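Local structure of L-lysine 6-oxidase (Marinomonas mediterranea, 3WEV) at residues 382-387 with 395-400; 387-392 with 525-530; 17-22 with 56-61. The protein oxidises the side-chain amine of L-lysine with O2, using a cysteine tryptophylquinone cofactor, and so releases antibacterial hydrogen peroxide. One frame throughout, in Å; residues are numbered along the deposited sequence. Where two conformers were deposited one is given.

How the contacts relate
Near the N terminus, contact 3 closes the loop from 17-22 to 56-61, joining the turn before strand 22-24 to the start of strand 58-66 in the large mixed sheet. Far along the chain, on the other side of its centre and about 38 Å away between centres, contact 1 closes the short loop between strands 381-382 and 400-402. Contact 2 crosses it: its first segment, 387-392, begins at the shared Ser387 and runs on toward 395-400, while its second, 525-530, comes from the connection between strands 518-522 and 530-543. Contacts 1 and 2 have centres about 6 Å apart and both reach the bound lysine.

Contact 1 (382-387 with 395-400); sequences GSNSVS and TDNVVE. With LYS (lysine), chain M.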
loop_
_atom_site.group_PDB
_atom_site.type_symbol
_atom_site.label_atom_id
_atom_site.label_comp_id
_atom_site.label_asym_id
_atom_site.label_seq_id
_atom_site.Cartn_x
_atom_site.Cartn_y
_atom_site.Cartn_z
ATOM N N GLY B 382 -10.672 -18.116 -24.639
ATOM C CA GLY B 382 -12.136 -18.083 -24.538
ATOM C C GLY B 382 -12.665 -17.165 -23.460
ATOM O O GLY B 382 -11.927 -16.315 -22.938
ATOM N N SER B 383 -13.961 -17.347 -23.160
ATOM C CA SER B 383 -14.661 -16.481 -22.284
ATOM C C SER B 383 -14.494 -16.822 -20.801
ATOM O O SER B 383 -15.017 -16.107 -19.976
ATOM C CB SER B 383 -16.162 -16.315 -22.695
ATOM O OG SER B 383 -16.359 -15.616 -23.920
ATOM N N ASN B 384 -13.756 -17.874 -20.456
ATOM C CA ASN B 384 -13.247 -18.042 -19.106
ATOM C C ASN B 384 -12.064 -18.885 -19.000
ATOM O O ASN B 384 -12.124 -20.116 -18.779
ATOM C CB ASN B 384 -14.273 -18.503 -18.059
ATOM C CG ASN B 384 -13.669 -18.550 -16.670
ATOM O OD1 ASN B 384 -12.672 -17.853 -16.366
ATOM N ND2 ASN B 384 -14.276 -19.322 -15.799
ATOM N N SER B 385 -10.919 -18.222 -19.152
ATOM C CA SER B 385 -9.612 -18.846 -19.002
ATOM C C SER B 385 -8.978 -18.334 -17.637
ATOM O O SER B 385 -7.776 -18.572 -17.396
ATOM C CB SER B 385 -8.696 -18.360 -20.151
ATOM O OG SER B 385 -8.713 -16.921 -20.131
ATOM N N VAL B 386 -9.792 -17.672 -16.798
ATOM C CA VAL B 386 -9.372 -16.986 -15.588
ATOM C C VAL B 386 -9.589 -17.778 -14.253
ATOM O O VAL B 386 -8.663 -17.874 -13.424
ATOM C CB VAL B 386 -10.093 -15.632 -15.529
ATOM C CG1 VAL B 386 -9.753 -14.884 -14.242
ATOM C CG2 VAL B 386 -9.656 -14.777 -16.742
ATOM N N SER B 387 -10.812 -18.297 -14.063
ATOM C CA SER B 387 -11.223 -18.918 -12.820
ATOM C C SER B 387 -11.484 -20.408 -13.008
ATOM O O SER B 387 -11.976 -20.803 -14.004
ATOM C CB SER B 387 -12.475 -18.205 -12.259
ATOM O OG SER B 387 -13.507 -17.978 -13.199
ATOM N N THR B 395 -18.471 -25.187 -6.712
ATOM C CA THR B 395 -17.728 -26.379 -7.176
ATOM C C THR B 395 -17.812 -26.597 -8.672
ATOM O O THR B 395 -17.123 -27.467 -9.221
ATOM C CB THR B 395 -18.276 -27.660 -6.504
ATOM O OG1 THR B 395 -19.657 -27.701 -6.760
ATOM C CG2 THR B 395 -18.120 -27.565 -5.011
ATOM N N ASP B 396 -18.673 -25.858 -9.364
ATOM C CA ASP B 396 -18.865 -26.102 -10.787
ATOM C C ASP B 396 -18.969 -24.746 -11.595
ATOM O O ASP B 396 -19.768 -24.604 -12.541
ATOM C CB ASP B 396 -20.097 -26.954 -10.990
ATOM C CG ASP B 396 -21.327 -26.337 -10.373
ATOM O OD1 ASP B 396 -21.288 -25.231 -9.801
ATOM O OD2 ASP B 396 -22.345 -27.026 -10.421
ATOM N N ASN B 397 -18.122 -23.810 -11.208
ATOM C CA ASN B 397 -17.941 -22.570 -11.943
ATOM C C ASN B 397 -17.678 -22.883 -13.422
ATOM O O ASN B 397 -16.893 -23.802 -13.739
ATOM C CB ASN B 397 -16.764 -21.844 -11.343
ATOM C CG ASN B 397 -16.549 -20.484 -11.954
ATOM O OD1 ASN B 397 -17.520 -19.743 -12.254
ATOM N ND2 ASN B 397 -15.263 -20.102 -12.080
ATOM N N VAL B 398 -18.349 -22.161 -14.299
ATOM C CA VAL B 398 -18.257 -22.421 -15.734
ATOM C C VAL B 398 -16.919 -21.971 -16.339
ATOM O O VAL B 398 -16.491 -20.833 -16.124
ATOM C CB VAL B 398 -19.430 -21.791 -16.469
ATOM C CG1 VAL B 398 -19.321 -21.960 -17.978
ATOM C CG2 VAL B 398 -20.708 -22.480 -16.023
ATOM N N VAL B 399 -16.274 -22.907 -17.029
ATOM C CA VAL B 399 -15.016 -22.668 -17.655
ATOM C C VAL B 399 -15.180 -22.677 -19.202
ATOM O O VAL B 399 -15.898 -23.493 -19.809
ATOM C CB VAL B 399 -13.996 -23.724 -17.223
ATOM C CG1 VAL B 399 -12.714 -23.705 -18.076
ATOM C CG2 VAL B 399 -13.739 -23.611 -15.749
ATOM N N GLU B 400 -14.413 -21.802 -19.844
ATOM C CA GLU B 400 -14.291 -21.865 -21.309
ATOM C C GLU B 400 -12.910 -21.283 -21.708
ATOM O O GLU B 400 -12.731 -20.066 -21.821
ATOM C CB GLU B 400 -15.400 -21.053 -21.984
ATOM C CG GLU B 400 -15.480 -21.328 -23.479
ATOM C CD GLU B 400 -16.168 -20.232 -24.292
ATOM O OE1 GLU B 400 -17.410 -20.373 -24.525
ATOM O OE2 GLU B 400 -15.471 -19.247 -24.655
HETATM N N LYS M . -5.617 -11.590 -16.799
HETATM C CA LYS M . -6.806 -11.321 -15.942
HETATM C C LYS M . -6.794 -12.281 -14.712
HETATM O O LYS M . -7.571 -11.981 -13.763
HETATM C CB LYS M . -8.112 -11.339 -16.773
HETATM C CG LYS M . -8.206 -10.666 -18.146
HETATM C CD LYS M . -9.499 -9.897 -18.413
HETATM C CE LYS M . -9.780 -9.695 -19.900
HETATM N NZ LYS M . -10.943 -9.626 -20.526
HETATM O OXT LYS M . -6.069 -13.328 -14.601
HETATM O O HOH W 1 -16.411 -17.292 -25.872
#
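A classic beta bulge joins Ser383 and Asn384 to Glu400, at the corner where the chain leaves strand 381-382. Asn384 and Glu400 form an antiparallel hydrogen-bonded pair, with Asn384 N 2.8 Å from Glu400 O and Glu400 N 3.0 Å from Asn384 O. The extra residue, Ser383, instead gives its N-H to Glu400 OE2 at 2.9 Å, meeting the carboxylate from above its plane. A water links that oxygen to Ser383 OG, which is also bonded to Met447 N.

Asparagine suits position 384 because its amide can serve both segments. With CG anti to the backbone N (chi1 -176°), Asn384 ND2 reaches Val398 O at 2.7 Å in the amide plane. Asn384 OD1 accepts from Val386 N at 2.9 Å, an Asx turn, and from Ser387 N at 3.0 Å, the wider Asx motif. Ser387 OG takes a bond from Asn384 ND2 and a weak one from Asn397 ND2, whose main partner is Ser388 O, and is bonded to Glu101. Val386 CG1 packs 3.7 Å from O of the bound substrate lysine.

With bonds at both ends, the buried Asn384 amide has its flip fixed, and the turn that presents Val386 to the lysine is tied to the returning chain.

Contact 2 (387-392 with 525-530); sequences SSSNFY and EPSVNK. With LYS (lysine), chain M.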
loop_
_atom_site.group_PDB
_atom_site.type_symbol
_atom_site.label_atom_id
_atom_site.label_comp_id
_atom_site.label_asym_id
_atom_site.label_seq_id
_atom_site.Cartn_x
_atom_site.Cartn_y
_atom_site.Cartn_z
ATOM N N SER B 387 -10.812 -18.297 -14.063
ATOM C CA SER B 387 -11.223 -18.918 -12.820
ATOM C C SER B 387 -11.484 -20.408 -13.008
ATOM O O SER B 387 -11.976 -20.803 -14.004
ATOM C CB SER B 387 -12.475 -18.205 -12.259
ATOM O OG SER B 387 -13.507 -17.978 -13.199
ATOM N N SER B 388 -11.103 -21.224 -12.041
ATOM C CA SER B 388 -11.274 -22.645 -12.117
ATOM C C SER B 388 -12.724 -22.986 -11.658
ATOM O O SER B 388 -13.458 -22.147 -11.093
ATOM C CB SER B 388 -10.289 -23.279 -11.123
ATOM O OG SER B 388 -8.912 -23.045 -11.392
ATOM N N SER B 389 -13.044 -24.252 -11.752
ATOM C CA SER B 389 -14.340 -24.789 -11.348
ATOM C C SER B 389 -14.624 -24.573 -9.888
ATOM O O SER B 389 -15.806 -24.454 -9.510
ATOM C CB SER B 389 -14.407 -26.287 -11.641
ATOM O OG SER B 389 -13.414 -27.022 -10.893
ATOM N N ASN B 390 -13.560 -24.560 -9.069
ATOM C CA ASN B 390 -13.689 -24.461 -7.623
ATOM C C ASN B 390 -13.556 -23.066 -7.006
ATOM O O ASN B 390 -13.426 -22.954 -5.780
ATOM C CB ASN B 390 -12.736 -25.412 -6.932
ATOM C CG ASN B 390 -11.253 -25.074 -7.169
ATOM O OD1 ASN B 390 -10.849 -24.681 -8.238
ATOM N ND2 ASN B 390 -10.464 -25.330 -6.199
ATOM N N PHE B 391 -13.529 -22.012 -7.837
ATOM C CA PHE B 391 -13.453 -20.635 -7.342
ATOM C C PHE B 391 -14.794 -20.083 -6.879
ATOM O O PHE B 391 -15.892 -20.680 -7.110
ATOM C CB PHE B 391 -12.825 -19.698 -8.396
ATOM C CG PHE B 391 -11.311 -19.899 -8.580
ATOM C CD1 PHE B 391 -10.670 -21.071 -8.136
ATOM C CD2 PHE B 391 -10.534 -18.932 -9.213
ATOM C CE1 PHE B 391 -9.298 -21.262 -8.278
ATOM C CE2 PHE B 391 -9.165 -19.143 -9.384
ATOM C CZ PHE B 391 -8.559 -20.290 -8.938
ATOM N N TYR B 392 -14.707 -18.978 -6.171
ATOM C CA TYR B 392 -15.863 -18.214 -5.723
ATOM C C TYR B 392 -16.795 -19.013 -4.804
ATOM O O TYR B 392 -18.010 -18.792 -4.777
ATOM C CB TYR B 392 -16.651 -17.682 -6.934
ATOM C CG TYR B 392 -15.829 -16.916 -7.904
ATOM C CD1 TYR B 392 -15.076 -15.848 -7.483
ATOM C CD2 TYR B 392 -15.885 -17.200 -9.269
ATOM C CE1 TYR B 392 -14.339 -15.052 -8.401
ATOM C CE2 TYR B 392 -15.178 -16.426 -10.185
ATOM C CZ TYR B 392 -14.384 -15.368 -9.743
ATOM O OH TYR B 392 -13.669 -14.615 -10.637
ATOM N N GLU B 525 -5.789 -29.737 -17.582
ATOM C CA GLU B 525 -6.940 -30.120 -16.687
ATOM C C GLU B 525 -8.135 -29.232 -17.005
ATOM O O GLU B 525 -8.116 -28.026 -16.660
ATOM C CB GLU B 525 -6.604 -29.953 -15.213
ATOM C CG GLU B 525 -5.656 -31.021 -14.703
ATOM C CD GLU B 525 -6.383 -32.314 -14.454
ATOM O OE1 GLU B 525 -7.643 -32.365 -14.530
ATOM O OE2 GLU B 525 -5.654 -33.245 -14.234
ATOM N N PRO B 526 -9.169 -29.822 -17.629
ATOM C CA PRO B 526 -10.235 -29.010 -18.166
ATOM C C PRO B 526 -10.939 -28.168 -17.158
ATOM O O PRO B 526 -11.391 -27.069 -17.505
ATOM C CB PRO B 526 -11.152 -30.029 -18.839
ATOM C CG PRO B 526 -10.245 -31.146 -19.296
ATOM C CD PRO B 526 -9.183 -31.203 -18.195
ATOM N N SER B 527 -10.968 -28.614 -15.902
ATOM C CA SER B 527 -11.649 -27.854 -14.811
ATOM C C SER B 527 -10.787 -26.768 -14.118
ATOM O O SER B 527 -11.297 -25.994 -13.321
ATOM C CB SER B 527 -12.254 -28.824 -13.775
ATOM O OG SER B 527 -11.261 -29.420 -12.973
ATOM N N VAL B 528 -9.526 -26.651 -14.536
ATOM C CA VAL B 528 -8.589 -25.817 -13.837
ATOM C C VAL B 528 -8.070 -24.710 -14.701
ATOM O O VAL B 528 -7.545 -24.952 -15.779
ATOM C CB VAL B 528 -7.399 -26.587 -13.263
ATOM C CG1 VAL B 528 -6.481 -25.608 -12.528
ATOM C CG2 VAL B 528 -7.845 -27.614 -12.262
ATOM N N ASN B 529 -8.197 -23.482 -14.215
ATOM C CA ASN B 529 -7.460 -22.365 -14.814
ATOM C C ASN B 529 -6.262 -21.860 -13.991
ATOM O O ASN B 529 -5.187 -21.592 -14.565
ATOM C CB ASN B 529 -8.404 -21.205 -15.149
ATOM C CG ASN B 529 -9.072 -21.362 -16.508
ATOM O OD1 ASN B 529 -8.435 -21.679 -17.499
ATOM N ND2 ASN B 529 -10.345 -21.090 -16.558
ATOM N N LYS B 530 -6.429 -21.775 -12.671
ATOM C CA LYS B 530 -5.376 -21.355 -11.810
ATOM C C LYS B 530 -5.307 -22.302 -10.604
ATOM O O LYS B 530 -6.255 -23.018 -10.246
ATOM C CB LYS B 530 -5.532 -19.890 -11.385
ATOM C CG LYS B 530 -5.344 -18.930 -12.535
ATOM C CD LYS B 530 -5.532 -17.518 -12.136
ATOM C CE LYS B 530 -5.350 -16.650 -13.367
ATOM N NZ LYS B 530 -5.468 -15.242 -12.922
HETATM N N LYS M . -5.617 -11.590 -16.799
HETATM C CA LYS M . -6.806 -11.321 -15.942
HETATM C C LYS M . -6.794 -12.281 -14.712
HETATM O O LYS M . -7.571 -11.981 -13.763
HETATM C CB LYS M . -8.112 -11.339 -16.773
HETATM C CG LYS M . -8.206 -10.666 -18.146
HETATM C CD LYS M . -9.499 -9.897 -18.413
HETATM C CE LYS M . -9.780 -9.695 -19.900
HETATM N NZ LYS M . -10.943 -9.626 -20.526
HETATM O OXT LYS M . -6.069 -13.328 -14.601
#
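Ser388 and Ser527 bring together two type I beta turns, Ser388 to Phe391 and Glu525 to Val528, on loops of the C-terminal domain; Lys530 follows just after the second. Serine suits position 388 because one small hydroxyl can both give and accept. Ser388 OG, anti to the carbonyl carbon (chi1 -63°), donates to Lys530 O at 2.9 Å, approaching a lone pair of that carbonyl, while accepting from Asn529 N at 2.9 Å. It thus joins two backbone groups beside the one direct backbone bond, in which Ser389 N meets Ser527 O at 2.9 Å, almost head-on to the C=O. The small side chains of Ser389 and Ser527 let the turns come close, with Ser389 OG 3.6 Å from Ser527 CB. At the other flank Asn529 ND2 donates to Ser387 O at 3.0 Å from above the carbonyl plane. The same nitrogen also reaches Asn384 O, so this amide gathers two carbonyls of the loop between strands 381-382 and 400-402.

The Phe391 ring folds back over its own turn, with Ser388 N above the centre of one face, and makes a cation-pi contact with Lys569. Phe391 CZ touches Lys530 CB at 3.9 Å, the two side chains crossing at about a right angle. From there Lys530 runs fully extended into the substrate pocket, where Lys530 NZ donates to the carboxylate OXT of the bound lysine at 2.6 Å.

Contact 3 (17-22 with 56-61); sequences ANTDNF and IRRQGQ. With EDO (1,2-ethanediol), chain S.
Arg57 lays its guanidinium group obliquely against the side-chain amide of Asn21, the two planes 38° apart. Arg57 NE gives a weak bond to Asn21 OD1 at 2.9 Å, bent to 125°, and Arg57 NH2 a second weak one to Phe22 O at 3.2 Å. A bend at chi3 (71°) brings the group round to these acceptors. Firmer partners lie elsewhere: NH1 donates to Asn48 O, and NH2 forms a salt bridge with Glu35. The other end of the amide, Asn21 ND2, donates to O1 of an ethanediol, probably from the crystallisation liquor, at 3.0 Å; that oxygen also sits over one face of the Arg57 guanidinium.

Arg58 grips the turn more squarely. Its side chain runs beside that of Thr19, whose OG1 is bonded to Tyr199 OH, and Arg58 NH2 meets Thr19 O at 2.9 Å, in the guanidinium plane and on a carbonyl lone pair. Arg58 NE donates to a water at 2.8 Å, and the backbone N to a second water that lies between Asn18 O and Asn21 O, while NH1 is held by Gly197 O and Thr184 OG1. Arginine suits the place because its several N-H groups can serve the Thr19 carbonyl and a water bound to the turn. Asn18 helps shape that type I turn, its OD1 accepting from Asp20 N in an Asx turn. At the near end, Ala17 N bonds Ile56 O at 2.8 Å.

Beyond the turn, strand 22-24 runs parallel to strand 58-66, with Val23 bonded to Arg58 and Gly60, while Phe22 stacks on His36 and touches Leu196 of strand 193-196, which pairs with strand 58-66.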
loop_
_atom_site.group_PDB
_atom_site.type_symbol
_atom_site.label_atom_id
_atom_site.label_comp_id
_atom_site.label_asym_id
_atom_site.label_seq_id
_atom_site.Cartn_x
_atom_site.Cartn_y
_atom_site.Cartn_z
ATOM N N ALA B 17 -10.183 15.117 -26.034
ATOM C CA ALA B 17 -9.963 16.392 -26.753
ATOM C C ALA B 17 -11.070 17.430 -26.461
ATOM O O ALA B 17 -11.996 17.222 -25.617
ATOM C CB ALA B 17 -9.780 16.176 -28.247
ATOM N N ASN B 18 -11.015 18.551 -27.178
ATOM C CA ASN B 18 -12.014 19.612 -26.969
ATOM C C ASN B 18 -13.353 19.025 -27.354
ATOM O O ASN B 18 -13.460 18.182 -28.256
ATOM C CB ASN B 18 -11.711 20.835 -27.825
ATOM C CG ASN B 18 -12.691 21.957 -27.609
ATOM O OD1 ASN B 18 -13.755 22.013 -28.214
ATOM N ND2 ASN B 18 -12.328 22.875 -26.726
ATOM N N THR B 19 -14.367 19.409 -26.584
ATOM C CA THR B 19 -15.744 19.014 -26.825
ATOM C C THR B 19 -16.225 19.202 -28.280
ATOM O O THR B 19 -17.088 18.411 -28.766
ATOM C CB THR B 19 -16.739 19.640 -25.754
ATOM O OG1 THR B 19 -18.042 19.033 -25.854
ATOM C CG2 THR B 19 -16.899 21.178 -25.928
ATOM N N ASP B 20 -15.688 20.193 -28.983
ATOM C CA ASP B 20 -16.131 20.490 -30.333
ATOM C C ASP B 20 -15.292 19.786 -31.395
ATOM O O ASP B 20 -15.504 20.014 -32.567
ATOM C CB ASP B 20 -16.110 21.998 -30.600
ATOM C CG ASP B 20 -17.205 22.740 -29.830
ATOM O OD1 ASP B 20 -18.278 22.166 -29.479
ATOM O OD2 ASP B 20 -16.920 23.874 -29.469
ATOM N N ASN B 21 -14.310 18.996 -30.958
ATOM C CA ASN B 21 -13.340 18.369 -31.858
ATOM C C ASN B 21 -13.542 16.827 -31.925
ATOM O O ASN B 21 -13.099 16.077 -31.021
ATOM C CB ASN B 21 -11.939 18.680 -31.382
ATOM C CG ASN B 21 -10.879 18.187 -32.370
ATOM O OD1 ASN B 21 -11.202 17.730 -33.440
ATOM N ND2 ASN B 21 -9.634 18.366 -32.040
ATOM N N PHE B 22 -14.277 16.403 -32.938
ATOM C CA PHE B 22 -14.705 15.000 -33.020
ATOM C C PHE B 22 -14.616 14.465 -34.454
ATOM O O PHE B 22 -14.493 15.238 -35.413
ATOM C CB PHE B 22 -16.089 14.823 -32.442
ATOM C CG PHE B 22 -17.154 15.706 -33.029
ATOM C CD1 PHE B 22 -17.820 15.337 -34.147
ATOM C CD2 PHE B 22 -17.498 16.894 -32.408
ATOM C CE1 PHE B 22 -18.841 16.137 -34.685
ATOM C CE2 PHE B 22 -18.473 17.734 -32.941
ATOM C CZ PHE B 22 -19.167 17.350 -34.073
ATOM N N ILE B 56 -7.327 12.499 -27.260
ATOM C CA ILE B 56 -8.060 11.701 -28.215
ATOM C C ILE B 56 -9.400 12.393 -28.564
ATOM O O ILE B 56 -10.175 12.798 -27.657
ATOM C CB ILE B 56 -8.275 10.281 -27.678
ATOM C CG1 ILE B 56 -6.925 9.547 -27.633
ATOM C CG2 ILE B 56 -9.335 9.525 -28.473
ATOM C CD1 ILE B 56 -7.022 8.237 -26.904
ATOM N N ARG B 57 -9.661 12.504 -29.859
ATOM C CA ARG B 57 -10.948 13.027 -30.332
ATOM C C ARG B 57 -12.098 12.036 -30.128
ATOM O O ARG B 57 -11.979 10.853 -30.452
ATOM C CB ARG B 57 -10.839 13.398 -31.798
ATOM C CG ARG B 57 -9.772 14.459 -32.036
ATOM C CD ARG B 57 -9.370 14.537 -33.491
ATOM N NE ARG B 57 -10.423 15.116 -34.349
ATOM C CZ ARG B 57 -10.469 15.056 -35.672
ATOM N NH1 ARG B 57 -9.570 14.409 -36.353
ATOM N NH2 ARG B 57 -11.450 15.657 -36.316
ATOM N N ARG B 58 -13.214 12.511 -29.580
ATOM C CA ARG B 58 -14.449 11.717 -29.578
ATOM C C ARG B 58 -14.837 11.254 -30.939
ATOM O O ARG B 58 -14.548 11.950 -31.947
ATOM C CB ARG B 58 -15.619 12.468 -28.923
ATOM C CG ARG B 58 -15.426 12.631 -27.421
ATOM C CD ARG B 58 -16.693 13.133 -26.684
ATOM N NE ARG B 58 -17.082 14.466 -27.180
ATOM C CZ ARG B 58 -18.187 15.117 -26.786
ATOM N NH1 ARG B 58 -19.063 14.528 -25.940
ATOM N NH2 ARG B 58 -18.442 16.327 -27.289
ATOM N N GLN B 59 -15.477 10.081 -30.973
ATOM C CA GLN B 59 -16.130 9.578 -32.131
ATOM C C GLN B 59 -17.598 9.627 -31.887
ATOM O O GLN B 59 -18.074 9.143 -30.866
ATOM C CB GLN B 59 -15.749 8.139 -32.396
ATOM C CG GLN B 59 -16.365 7.468 -33.581
ATOM C CD GLN B 59 -15.747 6.067 -33.769
ATOM O OE1 GLN B 59 -14.554 5.952 -33.825
ATOM N NE2 GLN B 59 -16.510 5.073 -33.756
ATOM N N GLY B 60 -18.313 10.208 -32.829
ATOM C CA GLY B 60 -19.770 10.337 -32.667
ATOM C C GLY B 60 -20.480 9.457 -33.620
ATOM O O GLY B 60 -19.933 9.065 -34.635
ATOM N N GLN B 61 -21.704 9.040 -33.240
ATOM C CA GLN B 61 -22.551 8.249 -34.090
ATOM C C GLN B 61 -23.692 9.076 -34.721
ATOM O O GLN B 61 -24.495 9.591 -34.010
ATOM C CB GLN B 61 -23.195 7.107 -33.345
ATOM C CG GLN B 61 -24.124 6.284 -34.217
ATOM C CD GLN B 61 -23.409 5.295 -35.129
ATOM O OE1 GLN B 61 -22.792 4.333 -34.646
ATOM N NE2 GLN B 61 -23.594 5.425 -36.410
HETATM C C1 EDO S . -7.262 19.492 -34.105
HETATM O O1 EDO S . -7.537 18.081 -34.096
HETATM C C2 EDO S . -5.820 19.741 -33.718
HETATM O O2 EDO S . -5.653 20.588 -32.576
HETATM O O HOH W 2 -13.490 15.198 -28.645
HETATM O O HOH W 3 -15.832 15.902 -29.178
#